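Local atomic coordinates of ApaG protein (Pseudomonas aeruginosa, PDB entry 3NRF), a protein that is of unknown function, carries the ApaG name, and belongs to the DUF4354 family of the MPT63-MPB63 clan. Residues B[28-33]-B[83-88]; B[50-55]-B[94-99]. All blocks are in the same frame, centred on the assembly; numbering follows the deposited sequence.

Contact 1 (B[28-33]-B[83-88]); sequences TQAFKV and DAIFAS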
loop_
_atom_site.group_PDB
_atom_site.type_symbol
_atom_site.label_atom_id
_atom_site.label_comp_id
_atom_site.label_asym_id
_atom_site.label_seq_id
_atom_site.Cartn_x
_atom_site.Cartn_y
_atom_site.Cartn_z
ATOM N N THR B 28 7.848 -2.530 11.623
ATOM C CA THR B 28 7.187 -3.826 11.708
ATOM C C THR B 28 6.438 -4.159 10.433
ATOM O O THR B 28 5.934 -3.264 9.754
ATOM C CB THR B 28 6.193 -3.906 12.869
ATOM O OG1 THR B 28 5.187 -2.891 12.696
ATOM C CG2 THR B 28 6.918 -3.708 14.217
ATOM N N GLN B 29 6.442 -5.442 10.077
ATOM C CA GLN B 29 5.669 -5.949 8.936
ATOM C C GLN B 29 4.866 -7.155 9.422
ATOM O O GLN B 29 5.433 -8.158 9.851
ATOM C CB GLN B 29 6.569 -6.379 7.771
ATOM C CG GLN B 29 5.790 -7.017 6.615
ATOM C CD GLN B 29 4.850 -6.048 5.933
ATOM O OE1 GLN B 29 5.278 -5.046 5.356
ATOM N NE2 GLN B 29 3.545 -6.361 6.005
ATOM N N ALA B 30 3.534 -7.080 9.327
ATOM C CA ALA B 30 2.675 -8.156 9.728
ATOM C C ALA B 30 2.362 -9.052 8.561
ATOM O O ALA B 30 2.377 -8.601 7.428
ATOM C CB ALA B 30 1.346 -7.609 10.320
ATOM N N PHE B 31 2.113 -10.317 8.882
ATOM C CA PHE B 31 1.654 -11.295 7.948
ATOM C C PHE B 31 0.560 -12.134 8.587
ATOM O O PHE B 31 0.600 -12.417 9.799
ATOM C CB PHE B 31 2.752 -12.301 7.576
ATOM C CG PHE B 31 3.916 -11.715 6.813
ATOM C CD1 PHE B 31 4.929 -11.040 7.495
ATOM C CD2 PHE B 31 4.031 -11.888 5.474
ATOM C CE1 PHE B 31 6.017 -10.548 6.814
ATOM C CE2 PHE B 31 5.131 -11.357 4.782
ATOM C CZ PHE B 31 6.101 -10.706 5.462
ATOM N N LYS B 32 -0.387 -12.585 7.767
ATOM C CA LYS B 32 -1.263 -13.677 8.200
ATOM C C LYS B 32 -0.611 -14.945 7.649
ATOM O O LYS B 32 -0.241 -14.967 6.463
ATOM C CB LYS B 32 -2.648 -13.503 7.619
ATOM C CG LYS B 32 -3.637 -14.601 8.017
ATOM C CD LYS B 32 -4.181 -14.425 9.383
ATOM C CE LYS B 32 -5.211 -13.259 9.432
ATOM N NZ LYS B 32 -5.561 -12.981 10.857
ATOM N N VAL B 33 -0.426 -15.955 8.503
ATOM C CA VAL B 33 0.272 -17.171 8.188
ATOM C C VAL B 33 -0.622 -18.385 8.464
ATOM O O VAL B 33 -1.278 -18.444 9.513
ATOM C CB VAL B 33 1.564 -17.302 9.063
ATOM C CG1 VAL B 33 2.312 -18.577 8.748
ATOM C CG2 VAL B 33 2.468 -16.076 8.881
ATOM N N ASP B 83 -1.721 -14.449 12.971
ATOM C CA ASP B 83 -0.830 -13.353 12.580
ATOM C C ASP B 83 0.538 -13.450 13.211
ATOM O O ASP B 83 0.700 -13.989 14.308
ATOM C CB ASP B 83 -1.455 -12.032 12.958
ATOM C CG ASP B 83 -2.794 -11.846 12.254
ATOM O OD1 ASP B 83 -2.798 -11.832 11.009
ATOM O OD2 ASP B 83 -3.831 -11.760 12.936
ATOM N N ALA B 84 1.527 -12.955 12.479
ATOM C CA ALA B 84 2.919 -12.951 12.921
ATOM C C ALA B 84 3.502 -11.614 12.512
ATOM O O ALA B 84 3.247 -11.140 11.373
ATOM C CB ALA B 84 3.688 -14.091 12.260
ATOM N N ILE B 85 4.227 -10.953 13.400
ATOM C CA ILE B 85 4.779 -9.639 13.083
ATOM C C ILE B 85 6.298 -9.661 13.215
ATOM O O ILE B 85 6.809 -10.040 14.284
ATOM C CB ILE B 85 4.204 -8.507 14.000
ATOM C CG1 ILE B 85 2.697 -8.420 13.880
ATOM C CG2 ILE B 85 4.785 -7.190 13.624
ATOM C CD1 ILE B 85 2.083 -7.323 14.793
ATOM N N PHE B 86 6.988 -9.273 12.157
ATOM C CA PHE B 86 8.430 -9.242 12.078
ATOM C C PHE B 86 8.945 -7.833 12.105
ATOM O O PHE B 86 8.223 -6.882 11.763
ATOM C CB PHE B 86 8.950 -10.005 10.841
ATOM C CG PHE B 86 8.478 -11.444 10.767
ATOM C CD1 PHE B 86 7.253 -11.746 10.189
ATOM C CD2 PHE B 86 9.229 -12.499 11.321
ATOM C CE1 PHE B 86 6.786 -13.038 10.124
ATOM C CE2 PHE B 86 8.746 -13.805 11.255
ATOM C CZ PHE B 86 7.529 -14.066 10.643
ATOM N N ALA B 87 10.221 -7.684 12.425
ATOM C CA ALA B 87 10.820 -6.352 12.624
ATOM C C ALA B 87 12.230 -6.191 12.087
ATOM O O ALA B 87 12.986 -7.152 11.913
ATOM C CB ALA B 87 10.857 -6.042 14.153
ATOM N N SER B 88 12.554 -4.951 11.793
ATOM C CA SER B 88 13.901 -4.498 11.441
ATOM C C SER B 88 14.084 -3.098 11.988
ATOM O O SER B 88 13.098 -2.389 12.184
ATOM C CB SER B 88 14.163 -4.498 9.946
ATOM O OG SER B 88 13.258 -3.682 9.221
#

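Contact 2 (B[50-55]-B[94-99]); sequences LVAQSA and YGASLV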
loop_
_atom_site.group_PDB
_atom_site.type_symbol
_atom_site.label_atom_id
_atom_site.label_comp_id
_atom_site.label_asym_id
_atom_site.label_seq_id
_atom_site.Cartn_x
_atom_site.Cartn_y
_atom_site.Cartn_z
ATOM N N LEU B 50 9.088 -19.393 13.015
ATOM C CA LEU B 50 8.814 -18.665 11.792
ATOM C C LEU B 50 9.845 -17.548 11.599
ATOM O O LEU B 50 10.198 -16.787 12.537
ATOM C CB LEU B 50 7.399 -18.058 11.809
ATOM C CG LEU B 50 6.282 -19.079 11.719
ATOM C CD1 LEU B 50 4.913 -18.377 12.008
ATOM C CD2 LEU B 50 6.259 -19.808 10.404
ATOM N N VAL B 51 10.333 -17.492 10.373
ATOM C CA VAL B 51 11.235 -16.422 9.971
ATOM C C VAL B 51 10.807 -15.784 8.674
ATOM O O VAL B 51 10.325 -16.447 7.778
ATOM C CB VAL B 51 12.689 -16.893 9.869
ATOM C CG1 VAL B 51 13.180 -17.254 11.230
ATOM C CG2 VAL B 51 12.824 -18.048 8.905
ATOM N N ALA B 52 10.954 -14.475 8.611
ATOM C CA ALA B 52 10.684 -13.724 7.392
ATOM C C ALA B 52 12.028 -13.454 6.752
ATOM O O ALA B 52 13.010 -13.178 7.455
ATOM C CB ALA B 52 9.906 -12.423 7.683
ATOM N N GLN B 53 12.074 -13.426 5.425
ATOM C CA GLN B 53 13.320 -13.312 4.717
ATOM C C GLN B 53 13.150 -12.476 3.447
ATOM O O GLN B 53 12.086 -12.537 2.799
ATOM C CB GLN B 53 13.762 -14.729 4.357
ATOM C CG GLN B 53 15.197 -14.847 3.926
ATOM C CD GLN B 53 15.595 -16.284 3.625
ATOM O OE1 GLN B 53 14.816 -17.062 3.075
ATOM N NE2 GLN B 53 16.804 -16.637 4.014
ATOM N N SER B 54 14.195 -11.747 3.087
ATOM C CA SER B 54 14.198 -11.054 1.817
ATOM C C SER B 54 14.921 -11.919 0.779
ATOM O O SER B 54 15.532 -12.973 1.069
ATOM C CB SER B 54 14.955 -9.731 1.978
ATOM O OG SER B 54 16.311 -9.947 2.200
ATOM N N ALA B 55 14.840 -11.477 -0.464
ATOM C CA ALA B 55 15.535 -12.114 -1.582
ATOM C C ALA B 55 17.037 -12.270 -1.375
ATOM O O ALA B 55 17.647 -13.270 -1.804
ATOM C CB ALA B 55 15.288 -11.295 -2.849
ATOM N N TYR B 94 10.352 -4.383 5.253
ATOM C CA TYR B 94 9.341 -4.165 4.223
ATOM C C TYR B 94 9.624 -4.902 2.965
ATOM O O TYR B 94 8.675 -5.120 2.141
ATOM C CB TYR B 94 9.186 -2.665 3.987
ATOM C CG TYR B 94 8.689 -1.992 5.240
ATOM C CD1 TYR B 94 7.767 -2.601 6.099
ATOM C CD2 TYR B 94 9.089 -0.706 5.574
ATOM C CE1 TYR B 94 7.347 -2.018 7.230
ATOM C CE2 TYR B 94 8.599 -0.073 6.717
ATOM C CZ TYR B 94 7.724 -0.738 7.560
ATOM O OH TYR B 94 7.277 -0.039 8.687
ATOM N N GLY B 95 10.893 -5.277 2.801
ATOM C CA GLY B 95 11.349 -6.112 1.699
ATOM C C GLY B 95 11.244 -7.615 1.983
ATOM O O GLY B 95 11.695 -8.401 1.144
ATOM N N ALA B 96 10.722 -8.000 3.155
ATOM C CA ALA B 96 10.505 -9.436 3.493
ATOM C C ALA B 96 9.439 -9.944 2.500
ATOM O O ALA B 96 8.356 -9.364 2.386
ATOM C CB ALA B 96 10.044 -9.612 4.884
ATOM N N SER B 97 9.749 -11.015 1.815
ATOM C CA SER B 97 8.891 -11.520 0.757
ATOM C C SER B 97 8.684 -13.026 0.863
ATOM O O SER B 97 8.171 -13.671 -0.032
ATOM C CB SER B 97 9.485 -11.162 -0.594
ATOM O OG SER B 97 10.780 -11.718 -0.805
ATOM N N LEU B 98 9.094 -13.585 1.985
ATOM C CA LEU B 98 8.991 -15.025 2.244
ATOM C C LEU B 98 8.879 -15.246 3.731
ATOM O O LEU B 98 9.604 -14.595 4.492
ATOM C CB LEU B 98 10.221 -15.749 1.703
ATOM C CG LEU B 98 10.213 -17.260 1.804
ATOM C CD1 LEU B 98 9.056 -17.872 0.996
ATOM C CD2 LEU B 98 11.569 -17.768 1.321
ATOM N N VAL B 99 7.949 -16.093 4.145
ATOM C CA VAL B 99 7.845 -16.599 5.507
ATOM C C VAL B 99 8.110 -18.105 5.401
ATOM O O VAL B 99 7.511 -18.854 4.600
ATOM C CB VAL B 99 6.508 -16.295 6.196
ATOM C CG1 VAL B 99 6.514 -16.829 7.591
ATOM C CG2 VAL B 99 6.307 -14.775 6.209
HETATM O O HOH W 1 12.792 -9.593 -1.034
#

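Contact 1 (B[28-33]-B[83-88])
Phe31 and Phe86 meet on the buried face of an antiparallel strand pair, CD1 of Phe31 3.6 Å from CD1 of Phe86. The same first torsion in both residues, CG beside the backbone N (chi1 -66° and -56°), brings the rings together with their planes 78° apart; Phe31 CD1 comes to the edge of the Phe86 ring. Beside them Val33 CG2 rests 4.1 Å from Ala84 CB. Thr28, Ala30 and Lys32 take the other face, where Ile85 spreads its branches, CG2 to Thr28 CB at 3.7 Å and CG1 to Ala30 CB at 3.9 Å. Lys32, bent at chi2 and chi3, curls so that CD and CE pass beside Asp83 OD1 and NZ sits 3.0 Å from both OD1 and OD2 of Asp83, a salt bridge with weak hydrogen bonds. Two hydrogen-bonded pairs lock the backbones, Gln29 with Phe86 and Phe31 with Ala84 (Phe31 N to Ala84 O, 2.9 Å). The Gln29 amide has other partners: NE2 binds Ala30 O in the carbonyl plane (2.9 Å) and Gly14 O, while OE1 accepts from Lys16. Strand 24-37 lies between 7-21 and 79-88; Leu62 of strand 59-65 packs on Ala84 and Phe86.

Contact 2 (B[50-55]-B[94-99])
With CG anti to the backbone N in Leu98 (chi1 -176°) and in one of the two conformers of Gln53, the Gln53 and Leu98 side chains run side by side and point the same way, though the alternate position of Gln53 makes their contact uncertain. Val99 likewise sets CG1 anti to its N, and that methyl meets Leu50 CD2 at 4.1 Å on the inner face, where Ala52 CB also touches Ala96 CB at 4.0 Å. Gln53 N gives a bond to Leu98 O (2.9 Å), but Gln53 O faces two amides: it takes a nearly straight bond from Ser97 N at 3.0 Å (168° at the hydrogen) and only a weak, bent one from Leu98 N. Beyond Gln53 a water links the two segments, accepting from Ala55 N and Ser97 OG and donating to Gly95 O, the last at 2.7 Å. Ser97 OG also bonds Arg27 of a second subunit, which further packs its Asp91 on Ala55 and its His25 on Leu98, so this edge belongs to the assembly interface. Ser97 and Leu98 together opposite Gln53 form a classic beta bulge between the 3-10 segment at Tyr94-Gly95 and strand 98-102, an outermost strand of the antiparallel sheet within this chain.

Both contacts join neighbouring strands of one antiparallel sheet, and their segments alternate along the chain, strand 79-88 being followed by strand 98-102. Both are partly buried. Contact 1, between inner strands, has no exposed residue among those that touch; its pairing is regular, with aromatic packing on one face and a salt bridge on the other. Contact 2, at the sheet's edge, includes exposed residues and faces a second subunit; a bulge, aliphatic side chains and a water take over there. No other subunit touches 28-33 or 83-88. Their centres lie about 9 Å apart, and they meet directly: Phe86 CE2 packs 3.5 Å from Ala52 N, the Tyr94 ring lies against Thr28 and Gln29, and Val99 and Ala96 touch Phe31.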